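Local coordinates for protein putative alpha-L-fucosidase (Bacteroides thetaiotaomicron, PDB 4H41) that is a putative alpha-L-fucosidase with a TIM-barrel fold that may release fucose from host glycans, at residues B[115-120]-B[192-197]; B[254-259]-B[303-308]; B[54-59]-B[102-107]; B[85-90]-B[143-148]. All blocks are in the same frame, centred on the assembly; numbering follows the deposited sequence.

Contact 1 of 4, residues B[115-120]-B[192-197]; sequences KFYFGL and PTFISP
Tyr117 and Phe194 lean toward each other across the barrel interior, and their rings make the tight part of the contact. Tyr117 CD2 comes to 3.6 Å from Phe194 CE1, approaching the phenylalanine at its edge near the ring plane, while Tyr117 CE2 lies 3.8 Å from Phe194 CD1. The two planes stand at 77° with centroids 5.5 Å apart, and the Phe194 edge meets the Tyr117 ring obliquely, neither stacked nor edge-to-face. Phe194 CB points toward strand 115-119, and chi1 (82°) turns the ring so that its CD1-CE1 side meets Tyr117. In this eight-stranded TIM barrel, strands 115-119 and 193-195 are not neighbours: strand 157-162 runs between them, and no hydrogen bond crosses. Tyr161, Trp271 and Ile72 add further packing around Phe194. Losing the aromatic ring of Tyr117 to an alanine would probably leave the Phe194 edge without its neighbour and open a gap beside Pro192. Toward the looser end the tyrosine reaches a partly exposed proline, with its OH 3.5 Å from Pro192 CG and its CZ 4.2 Å from the same atom. Beyond this, Lys115 is exposed, its NZ bonded to a polyether molecule probably derived from the crystallisation liquor.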
loop_
_atom_site.group_PDB
_atom_site.type_symbol
_atom_site.label_atom_id
_atom_site.label_comp_id
_atom_site.label_asym_id
_atom_site.label_seq_id
_atom_site.Cartn_x
_atom_site.Cartn_y
_atom_site.Cartn_z
ATOM N N LYS B 115 16.299 27.748 -1.862
ATOM C CA LYS B 115 17.666 27.230 -1.894
ATOM C C LYS B 115 17.622 25.746 -2.203
ATOM O O LYS B 115 16.836 25.009 -1.604
ATOM C CB LYS B 115 18.394 27.450 -0.569
ATOM C CG LYS B 115 18.902 28.868 -0.424
ATOM C CD LYS B 115 19.883 28.961 0.739
ATOM C CE LYS B 115 20.467 30.325 1.022
ATOM N NZ LYS B 115 19.631 31.495 0.601
ATOM N N PHE B 116 18.414 25.315 -3.177
ATOM C CA PHE B 116 18.522 23.925 -3.559
ATOM C C PHE B 116 19.788 23.337 -2.928
ATOM O O PHE B 116 20.862 23.930 -3.067
ATOM C CB PHE B 116 18.560 23.781 -5.096
ATOM C CG PHE B 116 18.863 22.387 -5.588
ATOM C CD1 PHE B 116 20.164 22.003 -5.878
ATOM C CD2 PHE B 116 17.848 21.472 -5.802
ATOM C CE1 PHE B 116 20.434 20.747 -6.413
ATOM C CE2 PHE B 116 18.131 20.191 -6.279
ATOM C CZ PHE B 116 19.413 19.859 -6.631
ATOM N N TYR B 117 19.655 22.180 -2.270
ATOM C CA TYR B 117 20.770 21.408 -1.720
ATOM C C TYR B 117 20.957 20.149 -2.582
ATOM O O TYR B 117 20.005 19.420 -2.812
ATOM C CB TYR B 117 20.547 20.990 -0.272
ATOM C CG TYR B 117 20.828 22.059 0.743
ATOM C CD1 TYR B 117 20.090 23.238 0.766
ATOM C CD2 TYR B 117 21.762 21.856 1.755
ATOM C CE1 TYR B 117 20.313 24.213 1.743
ATOM C CE2 TYR B 117 21.990 22.821 2.734
ATOM C CZ TYR B 117 21.236 23.978 2.744
ATOM O OH TYR B 117 21.435 24.920 3.710
ATOM N N PHE B 118 22.195 19.871 -2.964
ATOM C CA PHE B 118 22.574 18.737 -3.793
ATOM C C PHE B 118 22.965 17.545 -2.932
ATOM O O PHE B 118 23.922 17.618 -2.192
ATOM C CB PHE B 118 23.763 19.156 -4.691
ATOM C CG PHE B 118 24.181 18.063 -5.639
ATOM C CD1 PHE B 118 23.556 17.915 -6.865
ATOM C CD2 PHE B 118 25.164 17.147 -5.281
ATOM C CE1 PHE B 118 23.943 16.906 -7.740
ATOM C CE2 PHE B 118 25.578 16.150 -6.176
ATOM C CZ PHE B 118 24.971 16.047 -7.398
ATOM N N GLY B 119 22.229 16.452 -3.046
ATOM C CA GLY B 119 22.550 15.225 -2.328
ATOM C C GLY B 119 23.665 14.453 -3.005
ATOM O O GLY B 119 23.623 14.215 -4.222
ATOM N N LEU B 120 24.623 13.973 -2.221
ATOM C CA LEU B 120 25.737 13.226 -2.783
ATOM C C LEU B 120 25.301 11.864 -3.300
ATOM O O LEU B 120 24.240 11.336 -2.962
ATOM C CB LEU B 120 26.875 13.089 -1.743
ATOM C CG LEU B 120 27.521 14.402 -1.288
ATOM C CD1 LEU B 120 28.743 14.136 -0.447
ATOM C CD2 LEU B 120 27.887 15.296 -2.505
ATOM N N PRO B 192 26.802 25.787 2.686
ATOM C CA PRO B 192 26.446 24.914 3.811
ATOM C C PRO B 192 26.350 23.451 3.455
ATOM O O PRO B 192 26.016 23.092 2.325
ATOM C CB PRO B 192 25.078 25.433 4.268
ATOM C CG PRO B 192 24.612 26.365 3.240
ATOM C CD PRO B 192 25.767 26.807 2.421
ATOM N N THR B 193 26.625 22.606 4.434
ATOM C CA THR B 193 26.522 21.149 4.328
ATOM C C THR B 193 25.707 20.601 5.507
ATOM O O THR B 193 25.677 21.197 6.585
ATOM C CB THR B 193 27.924 20.538 4.358
ATOM O OG1 THR B 193 28.498 20.961 5.587
ATOM C CG2 THR B 193 28.817 20.980 3.182
ATOM N N PHE B 194 25.064 19.485 5.320
ATOM C CA PHE B 194 24.361 18.833 6.439
ATOM C C PHE B 194 24.251 17.352 6.198
ATOM O O PHE B 194 24.429 16.871 5.063
ATOM C CB PHE B 194 22.984 19.467 6.732
ATOM C CG PHE B 194 21.825 19.024 5.872
ATOM C CD1 PHE B 194 21.659 19.524 4.586
ATOM C CD2 PHE B 194 20.834 18.193 6.388
ATOM C CE1 PHE B 194 20.546 19.155 3.809
ATOM C CE2 PHE B 194 19.770 17.782 5.606
ATOM C CZ PHE B 194 19.595 18.310 4.342
ATOM N N ILE B 195 23.996 16.627 7.302
ATOM C CA ILE B 195 23.737 15.196 7.324
ATOM C C ILE B 195 22.329 14.967 7.920
ATOM O O ILE B 195 21.834 15.803 8.665
ATOM C CB ILE B 195 24.830 14.405 8.096
ATOM C CG1 ILE B 195 24.989 14.869 9.558
ATOM C CG2 ILE B 195 26.147 14.415 7.346
ATOM C CD1 ILE B 195 25.761 13.910 10.412
ATOM N N SER B 196 21.722 13.837 7.621
ATOM C CA SER B 196 20.422 13.450 8.177
ATOM C C SER B 196 20.480 11.983 8.643
ATOM O O SER B 196 19.959 11.062 8.003
ATOM C CB SER B 196 19.273 13.690 7.199
ATOM O OG SER B 196 18.041 13.466 7.878
ATOM N N PRO B 197 21.182 11.754 9.756
ATOM C CA PRO B 197 21.257 10.391 10.323
ATOM C C PRO B 197 19.925 10.007 10.981
ATOM O O PRO B 197 18.992 10.798 10.960
ATOM C CB PRO B 197 22.368 10.525 11.367
ATOM C CG PRO B 197 22.287 11.962 11.808
ATOM C CD PRO B 197 21.869 12.734 10.615
#

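Contact 2 of 4, residues B[254-259]-B[303-308]; sequences AFFTVN and AGYDKA
Helix 290-302 ends in a Schellman motif at Gly304, with positive phi (78°) and two bonds back into the last helical turn, which places Ala303 and Tyr305 against Phe256 and Asn259 of helix 252-266. On one flank of that glycine, Ala303 CB packs 3.9 Å from Phe256 CB. On the other, the tyrosine side chain extends toward the helix, its CG anti to the carbonyl carbon (chi1 -84°), and its phenol end settles against the base of Phe256. Tyr305 CZ is 3.8 Å from Phe256 CG, and Tyr305 CE2 lies over one face of the phenylalanine ring; the planes are inclined by 36°, so the rings are neither flat on each other nor perpendicular. The hydroxyl is the polar centre. Tyr305 OH lies 3.3 Å from Phe256 O, in the plane of the tyrosine ring, a weak hydrogen bond at most and not a settled one, since another acceptor is within reach of the same proton. A water, also at the ring edge and in its plane, sits 2.6 Å from Tyr305 OH and accepts from Asn259 ND2 at 2.9 Å, bridging phenol and amide where they do not bond directly. The amide is held at its other end too, for Asn259 OD1 bonds His222 NE2, which ties it to helix 219-233. Leu32, Cys270 and Thr272 also pack on Tyr305. The arrangement belongs to the outer layer of a beta/alpha barrel, where the turn joining helix 290-302 to the last strand, 307-310, is seated against the neighbouring helix 252-266.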
loop_
_atom_site.group_PDB
_atom_site.type_symbol
_atom_site.label_atom_id
_atom_site.label_comp_id
_atom_site.label_asym_id
_atom_site.label_seq_id
_atom_site.Cartn_x
_atom_site.Cartn_y
_atom_site.Cartn_z
ATOM N N ALA B 254 13.734 13.598 25.543
ATOM C CA ALA B 254 15.034 13.087 25.991
ATOM C C ALA B 254 16.075 13.131 24.875
ATOM O O ALA B 254 17.184 13.625 25.088
ATOM C CB ALA B 254 14.885 11.669 26.520
ATOM N N PHE B 255 15.723 12.635 23.676
ATOM C CA PHE B 255 16.693 12.620 22.575
ATOM C C PHE B 255 16.909 14.012 21.995
ATOM O O PHE B 255 18.039 14.340 21.641
ATOM C CB PHE B 255 16.268 11.630 21.473
ATOM C CG PHE B 255 16.657 10.209 21.812
ATOM C CD1 PHE B 255 17.935 9.748 21.566
ATOM C CD2 PHE B 255 15.756 9.350 22.424
ATOM C CE1 PHE B 255 18.311 8.457 21.932
ATOM C CE2 PHE B 255 16.125 8.046 22.769
ATOM C CZ PHE B 255 17.406 7.613 22.526
ATOM N N PHE B 256 15.861 14.821 21.854
ATOM C CA PHE B 256 16.067 16.151 21.304
ATOM C C PHE B 256 16.917 17.026 22.215
ATOM O O PHE B 256 17.716 17.825 21.716
ATOM C CB PHE B 256 14.732 16.838 20.996
ATOM C CG PHE B 256 13.966 16.325 19.791
ATOM C CD1 PHE B 256 14.390 15.197 19.087
ATOM C CD2 PHE B 256 12.799 16.935 19.388
ATOM C CE1 PHE B 256 13.687 14.756 17.960
ATOM C CE2 PHE B 256 12.121 16.508 18.248
ATOM C CZ PHE B 256 12.555 15.402 17.561
ATOM N N THR B 257 16.785 16.868 23.535
ATOM C CA THR B 257 17.596 17.621 24.482
ATOM C C THR B 257 19.080 17.259 24.305
ATOM O O THR B 257 19.940 18.150 24.225
ATOM C CB THR B 257 17.139 17.386 25.922
ATOM O OG1 THR B 257 15.796 17.869 26.047
ATOM C CG2 THR B 257 18.034 18.108 26.928
ATOM N N VAL B 258 19.372 15.965 24.158
ATOM C CA VAL B 258 20.740 15.527 23.940
ATOM C C VAL B 258 21.276 15.983 22.565
ATOM O O VAL B 258 22.405 16.441 22.502
ATOM C CB VAL B 258 20.838 13.997 24.089
ATOM C CG1 VAL B 258 22.019 13.448 23.340
ATOM C CG2 VAL B 258 20.879 13.608 25.562
ATOM N N ASN B 259 20.503 15.850 21.504
ATOM C CA ASN B 259 20.940 16.240 20.172
ATOM C C ASN B 259 21.211 17.770 20.105
ATOM O O ASN B 259 22.198 18.189 19.514
ATOM C CB ASN B 259 19.945 15.783 19.112
ATOM C CG ASN B 259 19.960 14.299 18.914
ATOM O OD1 ASN B 259 20.882 13.612 19.367
ATOM N ND2 ASN B 259 18.960 13.783 18.231
ATOM N N ALA B 303 12.656 22.122 22.422
ATOM C CA ALA B 303 14.111 21.944 22.535
ATOM C C ALA B 303 14.898 23.080 21.884
ATOM O O ALA B 303 16.117 23.077 21.964
ATOM C CB ALA B 303 14.509 20.626 21.927
ATOM N N GLY B 304 14.237 24.039 21.241
ATOM C CA GLY B 304 14.927 25.166 20.638
ATOM C C GLY B 304 15.613 24.868 19.315
ATOM O O GLY B 304 16.597 25.509 18.975
ATOM N N TYR B 305 15.067 23.958 18.511
ATOM C CA TYR B 305 15.678 23.616 17.230
ATOM C C TYR B 305 15.640 24.776 16.248
ATOM O O TYR B 305 14.742 25.603 16.301
ATOM C CB TYR B 305 14.993 22.402 16.641
ATOM C CG TYR B 305 15.511 21.086 17.146
ATOM C CD1 TYR B 305 15.820 20.896 18.490
ATOM C CD2 TYR B 305 15.611 19.993 16.300
ATOM C CE1 TYR B 305 16.333 19.685 18.948
ATOM C CE2 TYR B 305 16.054 18.759 16.758
ATOM C CZ TYR B 305 16.438 18.615 18.083
ATOM O OH TYR B 305 16.955 17.428 18.526
ATOM N N ASP B 306 16.604 24.824 15.345
ATOM C CA ASP B 306 16.787 25.914 14.392
ATOM C C ASP B 306 15.934 25.785 13.186
ATOM O O ASP B 306 15.621 26.800 12.609
ATOM C CB ASP B 306 18.275 25.986 13.925
ATOM C CG ASP B 306 19.224 26.093 15.080
ATOM O OD1 ASP B 306 18.987 26.939 15.951
ATOM O OD2 ASP B 306 20.122 25.243 15.185
ATOM N N LYS B 307 15.696 24.571 12.698
ATOM C CA LYS B 307 14.923 24.356 11.484
ATOM C C LYS B 307 14.304 22.994 11.450
ATOM O O LYS B 307 14.859 22.029 11.986
ATOM C CB LYS B 307 15.841 24.506 10.232
ATOM C CG LYS B 307 15.120 24.648 8.880
ATOM C CD LYS B 307 16.138 24.701 7.714
ATOM C CE LYS B 307 15.557 25.047 6.355
ATOM N NZ LYS B 307 14.924 26.383 6.326
ATOM N N ALA B 308 13.128 22.896 10.812
ATOM C CA ALA B 308 12.497 21.593 10.569
ATOM C C ALA B 308 12.432 21.380 9.068
ATOM O O ALA B 308 11.986 22.250 8.319
ATOM C CB ALA B 308 11.119 21.491 11.186
HETATM O O HOH W 1 17.284 15.602 16.666
#

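Contact 3 of 4, residues B[54-59]-B[102-107]; sequences KEWDLD and VDMYLR
Tyr105 sets its buried hydroxyl over one face of the Trp56 indole, offset toward the rim, the OH 3.1 Å from CZ2 and about as far above the ring plane, with no hydrogen-bonding partner anywhere in the model. The contact joins helices 53-65 and 101-111, neighbours in the outer layer of the TIM barrel, and combines an edge-to-face aromatic pair with a Met-aromatic contact. The tyrosine supplies the edge: its plane is at 89° to the six-membered ring of Trp56, and Tyr105 CE1 reaches to 3.8 Å from Trp56 CD2. The phenol edge runs across the six-membered ring, CE1 near CD2 and CE3, and OH near CZ2 and CE2. Met104, present as selenomethionine, takes the pyrrole half of the same face. Its CG is anti to the backbone N (chi1 -172°), but the chain bends at its end (chi3 70°), and this bend brings CE over the five-membered ring, 3.8 Å from its centroid, in a CH-pi contact. The selenium itself lies obliquely. One indole face is thus shared by two consecutive residues of helix 101-111, the methyl group over the smaller ring and the phenol over the larger. Behind this apolar patch, Tyr105 packs on Phe116 and Met73 of the barrel strands, while Leu20 of a second subunit packs on Lys54 and Asp57. A charged link joins the helices as well, since Arg107 NH1 bridges to Glu53; within its own helix Arg107 holds Asp103 side-on, with NE and NH2 each 3.0 Å from Asp103 OD2.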
loop_
_atom_site.group_PDB
_atom_site.type_symbol
_atom_site.label_atom_id
_atom_site.label_comp_id
_atom_site.label_asym_id
_atom_site.label_seq_id
_atom_site.Cartn_x
_atom_site.Cartn_y
_atom_site.Cartn_z
ATOM N N LYS B 54 5.632 19.659 -15.361
ATOM C CA LYS B 54 4.362 20.336 -15.015
ATOM C C LYS B 54 3.925 20.048 -13.586
ATOM O O LYS B 54 3.547 20.963 -12.831
ATOM C CB LYS B 54 3.261 19.901 -15.973
ATOM C CG LYS B 54 1.947 20.629 -15.809
ATOM C CD LYS B 54 0.887 20.039 -16.742
ATOM C CE LYS B 54 -0.186 21.032 -17.073
ATOM N NZ LYS B 54 -1.368 20.395 -17.720
ATOM N N GLU B 55 3.983 18.775 -13.211
ATOM C CA GLU B 55 3.618 18.331 -11.869
ATOM C C GLU B 55 4.598 18.853 -10.830
ATOM O O GLU B 55 4.181 19.288 -9.747
ATOM C CB GLU B 55 3.575 16.804 -11.810
ATOM C CG GLU B 55 2.418 16.192 -12.587
ATOM C CD GLU B 55 2.575 16.168 -14.091
ATOM O OE1 GLU B 55 3.731 16.115 -14.568
ATOM O OE2 GLU B 55 1.545 16.159 -14.797
ATOM N N TRP B 56 5.894 18.865 -11.158
ATOM C CA TRP B 56 6.894 19.363 -10.194
ATOM C C TRP B 56 6.735 20.855 -9.988
ATOM O O TRP B 56 6.792 21.321 -8.847
ATOM C CB TRP B 56 8.308 19.003 -10.631
ATOM C CG TRP B 56 8.692 17.635 -10.180
ATOM C CD1 TRP B 56 8.870 16.525 -10.949
ATOM C CD2 TRP B 56 8.881 17.223 -8.826
ATOM N NE1 TRP B 56 9.206 15.453 -10.156
ATOM C CE2 TRP B 56 9.210 15.852 -8.846
ATOM C CE3 TRP B 56 8.750 17.863 -7.586
ATOM C CZ2 TRP B 56 9.406 15.108 -7.666
ATOM C CZ3 TRP B 56 9.053 17.146 -6.436
ATOM C CH2 TRP B 56 9.367 15.783 -6.489
ATOM N N ASP B 57 6.441 21.612 -11.041
ATOM C CA ASP B 57 6.185 23.048 -10.911
ATOM C C ASP B 57 5.001 23.293 -9.971
ATOM O O ASP B 57 5.075 24.133 -9.066
ATOM C CB ASP B 57 5.912 23.668 -12.277
ATOM C CG ASP B 57 5.458 25.110 -12.169
ATOM O OD1 ASP B 57 6.323 25.985 -11.954
ATOM O OD2 ASP B 57 4.236 25.343 -12.182
ATOM N N LEU B 58 3.932 22.551 -10.161
ATOM C CA LEU B 58 2.759 22.681 -9.284
ATOM C C LEU B 58 3.103 22.287 -7.832
ATOM O O LEU B 58 2.668 22.952 -6.891
ATOM C CB LEU B 58 1.620 21.826 -9.830
ATOM C CG LEU B 58 0.342 21.737 -8.997
ATOM C CD1 LEU B 58 -0.291 23.121 -8.836
ATOM C CD2 LEU B 58 -0.676 20.766 -9.646
ATOM N N ASP B 59 3.928 21.250 -7.639
ATOM C CA ASP B 59 4.308 20.888 -6.273
ATOM C C ASP B 59 5.131 21.965 -5.619
ATOM O O ASP B 59 4.928 22.230 -4.425
ATOM C CB ASP B 59 5.062 19.536 -6.172
ATOM C CG ASP B 59 4.373 18.668 -5.152
ATOM O OD1 ASP B 59 3.135 18.604 -5.182
ATOM O OD2 ASP B 59 5.075 18.078 -4.300
ATOM N N VAL B 102 18.418 17.516 -11.979
ATOM C CA VAL B 102 19.210 18.552 -11.293
ATOM C C VAL B 102 18.905 19.917 -11.940
ATOM O O VAL B 102 18.573 20.875 -11.235
ATOM C CB VAL B 102 20.710 18.216 -11.277
ATOM C CG1 VAL B 102 21.502 19.346 -10.670
ATOM C CG2 VAL B 102 20.955 16.942 -10.468
ATOM N N ASP B 103 18.950 19.975 -13.274
ATOM C CA ASP B 103 18.609 21.177 -14.036
ATOM C C ASP B 103 17.183 21.614 -13.699
ATOM O O ASP B 103 16.942 22.784 -13.418
ATOM C CB ASP B 103 18.720 20.907 -15.543
ATOM C CG ASP B 103 18.052 21.979 -16.395
ATOM O OD1 ASP B 103 18.601 23.091 -16.481
ATOM O OD2 ASP B 103 16.935 21.725 -16.911
HETATM N N MSE B 104 16.244 20.668 -13.700
HETATM C CA MSE B 104 14.843 20.988 -13.452
HETATM C C MSE B 104 14.648 21.559 -12.074
HETATM O O MSE B 104 14.008 22.605 -11.944
HETATM C CB MSE B 104 13.948 19.745 -13.612
HETATM C CG MSE B 104 12.478 20.075 -13.558
HETATM SE SE MSE B 104 11.443 18.473 -13.374
HETATM C CE MSE B 104 11.956 18.034 -11.527
ATOM N N TYR B 105 15.156 20.879 -11.050
ATOM C CA TYR B 105 14.996 21.367 -9.675
ATOM C C TYR B 105 15.677 22.697 -9.451
ATOM O O TYR B 105 15.136 23.531 -8.745
ATOM C CB TYR B 105 15.512 20.356 -8.649
ATOM C CG TYR B 105 14.695 19.098 -8.574
ATOM C CD1 TYR B 105 13.301 19.146 -8.475
ATOM C CD2 TYR B 105 15.304 17.851 -8.496
ATOM C CE1 TYR B 105 12.550 17.988 -8.327
ATOM C CE2 TYR B 105 14.554 16.687 -8.353
ATOM C CZ TYR B 105 13.180 16.762 -8.268
ATOM O OH TYR B 105 12.449 15.618 -8.092
ATOM N N LEU B 106 16.863 22.901 -10.006
ATOM C CA LEU B 106 17.550 24.195 -9.872
ATOM C C LEU B 106 16.721 25.322 -10.498
ATOM O O LEU B 106 16.620 26.394 -9.895
ATOM C CB LEU B 106 18.927 24.129 -10.472
ATOM C CG LEU B 106 19.951 23.395 -9.608
ATOM C CD1 LEU B 106 21.189 23.055 -10.404
ATOM C CD2 LEU B 106 20.370 24.227 -8.416
ATOM N N ARG B 107 16.097 25.084 -11.659
ATOM C CA ARG B 107 15.256 26.096 -12.317
ATOM C C ARG B 107 13.998 26.359 -11.497
ATOM O O ARG B 107 13.586 27.505 -11.347
ATOM C CB ARG B 107 14.893 25.679 -13.748
ATOM C CG ARG B 107 16.064 25.850 -14.710
ATOM C CD ARG B 107 15.671 25.629 -16.161
ATOM N NE ARG B 107 15.338 24.234 -16.435
ATOM C CZ ARG B 107 14.124 23.707 -16.506
ATOM N NH1 ARG B 107 13.047 24.469 -16.322
ATOM N NH2 ARG B 107 13.971 22.409 -16.753
#

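Contact 4 of 4, residues B[85-90]-B[143-148]; sequences PSPYLL and IDEVWK
Ser86 OG is gripped by two partners: it gives its proton to Glu145 OE2 in a very short bond of 2.5 Å and accepts from Leu89 N at 2.8 Å along a nearly straight line (170°). The second bond makes Ser86 the N-cap of helix 87-91, so the hydroxyl that closes the helix start is itself positioned by a carboxylate of helix 136-151. The other oxygen of that carboxylate reaches the same helix end, where Tyr88 N donates to the syn lone pair of Glu145 OE1 at 3.2 Å. Glu145 gets there by starting with CG between its backbone N and carbonyl carbon (chi1 69°) and then running extended, which carries the carboxylate across to the first turn. Pro87 has no N-H to offer and makes a packing contact instead, its CD 3.3 Å from Glu145 OE1; Tyr88 CB lies 3.4 Å from that oxygen. An alanine in place of Glu145 would probably leave Tyr88 N without its acceptor and Ser86 OG freer to turn away from its capping position. The amide N-H groups at this helix start are likely to favour the charged carboxylate, and Tyr84 OH also bonds OE2. Further out, Tyr88 stacks its ring on Tyr141 and bonds Asp138 through its OH, adding two more attachments to helix 136-151. Here N-terminal capping is reinforced by a glutamate from another helix, which fastens the short helix 87-91, part of the connection between strand 70-73 and helix 101-111, to the outer layer of the TIM barrel.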
loop_
_atom_site.group_PDB
_atom_site.type_symbol
_atom_site.label_atom_id
_atom_site.label_comp_id
_atom_site.label_asym_id
_atom_site.label_seq_id
_atom_site.Cartn_x
_atom_site.Cartn_y
_atom_site.Cartn_z
ATOM N N PRO B 85 22.847 13.867 -16.314
ATOM C CA PRO B 85 23.710 13.130 -17.257
ATOM C C PRO B 85 25.175 13.245 -16.873
ATOM O O PRO B 85 25.927 14.004 -17.473
ATOM C CB PRO B 85 23.394 13.780 -18.609
ATOM C CG PRO B 85 23.017 15.168 -18.269
ATOM C CD PRO B 85 22.332 15.107 -16.924
ATOM N N SER B 86 25.560 12.503 -15.837
ATOM C CA SER B 86 26.915 12.510 -15.287
ATOM C C SER B 86 27.931 11.882 -16.225
ATOM O O SER B 86 27.913 10.667 -16.374
ATOM C CB SER B 86 26.938 11.728 -13.971
ATOM O OG SER B 86 28.254 11.405 -13.549
ATOM N N PRO B 87 28.910 12.633 -16.785
ATOM C CA PRO B 87 29.927 11.976 -17.620
ATOM C C PRO B 87 30.665 10.873 -16.854
ATOM O O PRO B 87 30.889 9.802 -17.391
ATOM C CB PRO B 87 30.876 13.130 -18.010
ATOM C CG PRO B 87 30.052 14.338 -17.883
ATOM C CD PRO B 87 29.104 14.093 -16.758
ATOM N N TYR B 88 30.949 11.086 -15.568
ATOM C CA TYR B 88 31.656 10.083 -14.767
ATOM C C TYR B 88 30.825 8.817 -14.554
ATOM O O TYR B 88 31.326 7.725 -14.808
ATOM C CB TYR B 88 32.074 10.680 -13.412
ATOM C CG TYR B 88 32.668 9.661 -12.464
ATOM C CD1 TYR B 88 33.967 9.210 -12.626
ATOM C CD2 TYR B 88 31.930 9.153 -11.402
ATOM C CE1 TYR B 88 34.524 8.282 -11.749
ATOM C CE2 TYR B 88 32.461 8.199 -10.544
ATOM C CZ TYR B 88 33.767 7.777 -10.709
ATOM O OH TYR B 88 34.330 6.870 -9.843
ATOM N N LEU B 89 29.579 8.948 -14.060
ATOM C CA LEU B 89 28.752 7.777 -13.775
ATOM C C LEU B 89 28.376 7.035 -15.061
ATOM O O LEU B 89 28.334 5.814 -15.058
ATOM C CB LEU B 89 27.500 8.162 -12.989
ATOM C CG LEU B 89 27.737 8.740 -11.575
ATOM C CD1 LEU B 89 26.453 9.219 -10.962
ATOM C CD2 LEU B 89 28.411 7.715 -10.645
ATOM N N LEU B 90 28.214 7.752 -16.175
ATOM C CA LEU B 90 27.945 7.095 -17.455
ATOM C C LEU B 90 29.146 6.241 -17.883
ATOM O O LEU B 90 28.959 5.123 -18.374
ATOM C CB LEU B 90 27.611 8.125 -18.534
ATOM C CG LEU B 90 26.223 8.747 -18.399
ATOM C CD1 LEU B 90 26.121 10.010 -19.260
ATOM C CD2 LEU B 90 25.118 7.737 -18.771
ATOM N N ILE B 143 31.169 15.515 -7.109
ATOM C CA ILE B 143 31.278 16.878 -6.597
ATOM C C ILE B 143 31.978 17.784 -7.623
ATOM O O ILE B 143 31.475 18.861 -7.902
ATOM C CB ILE B 143 31.995 16.896 -5.223
ATOM C CG1 ILE B 143 31.123 16.176 -4.152
ATOM C CG2 ILE B 143 32.320 18.349 -4.761
ATOM C CD1 ILE B 143 31.933 15.705 -2.866
ATOM N N ASP B 144 33.102 17.351 -8.181
ATOM C CA ASP B 144 33.876 18.150 -9.149
ATOM C C ASP B 144 33.039 18.516 -10.394
ATOM O O ASP B 144 32.926 19.691 -10.735
ATOM C CB ASP B 144 35.126 17.402 -9.577
ATOM C CG ASP B 144 35.843 18.063 -10.757
ATOM O OD1 ASP B 144 36.292 19.229 -10.602
ATOM O OD2 ASP B 144 35.860 17.449 -11.871
ATOM N N GLU B 145 32.365 17.542 -10.989
ATOM C CA GLU B 145 31.624 17.805 -12.240
ATOM C C GLU B 145 30.347 18.594 -11.979
ATOM O O GLU B 145 30.002 19.476 -12.757
ATOM C CB GLU B 145 31.352 16.497 -13.033
ATOM C CG GLU B 145 30.380 15.548 -12.395
ATOM C CD GLU B 145 30.117 14.243 -13.120
ATOM O OE1 GLU B 145 30.925 13.819 -13.973
ATOM O OE2 GLU B 145 29.097 13.611 -12.776
ATOM N N VAL B 146 29.686 18.333 -10.864
ATOM C CA VAL B 146 28.462 19.021 -10.512
ATOM C C VAL B 146 28.715 20.503 -10.189
ATOM O O VAL B 146 27.903 21.336 -10.565
ATOM C CB VAL B 146 27.756 18.251 -9.373
ATOM C CG1 VAL B 146 26.826 19.131 -8.591
ATOM C CG2 VAL B 146 27.023 17.051 -9.971
ATOM N N TRP B 147 29.804 20.844 -9.531
ATOM C CA TRP B 147 30.123 22.265 -9.315
ATOM C C TRP B 147 30.314 22.971 -10.666
ATOM O O TRP B 147 29.793 24.061 -10.886
ATOM C CB TRP B 147 31.379 22.469 -8.460
ATOM C CG TRP B 147 31.574 23.923 -8.147
ATOM C CD1 TRP B 147 32.499 24.771 -8.698
ATOM C CD2 TRP B 147 30.668 24.747 -7.404
ATOM N NE1 TRP B 147 32.268 26.063 -8.276
ATOM C CE2 TRP B 147 31.156 26.073 -7.471
ATOM C CE3 TRP B 147 29.545 24.480 -6.607
ATOM C CZ2 TRP B 147 30.495 27.140 -6.853
ATOM C CZ3 TRP B 147 28.883 25.543 -6.019
ATOM C CH2 TRP B 147 29.382 26.846 -6.111
ATOM N N LYS B 148 31.016 22.320 -11.585
ATOM C CA LYS B 148 31.280 22.913 -12.899
ATOM C C LYS B 148 30.039 22.990 -13.768
ATOM O O LYS B 148 29.815 24.003 -14.420
ATOM C CB LYS B 148 32.365 22.126 -13.634
ATOM C CG LYS B 148 33.742 22.314 -12.990
ATOM C CD LYS B 148 34.752 21.261 -13.448
#

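All four contacts belong to one closed eight-stranded parallel barrel. Contact 1 spans its interior; contacts 3 and 4 lie in the surrounding helical layer, and contact 2 joins that layer to the segment leading into the last strand. Centres of contacts 2, 3 and 4 are about 19, 18 and 17 Å from that of contact 1. Contact 1 touches two of them through strand 115-119: Phe116 packs on Tyr105 and Leu106 of contact 3, and Phe118 on Val146 of contact 4. Contacts 3 and 4, about 20 Å apart between centres, alternate their segments along the chain, as do contacts 4 and 1. Contact 2 comes last in sequence and lies across the chain's centre from contacts 3 and 4.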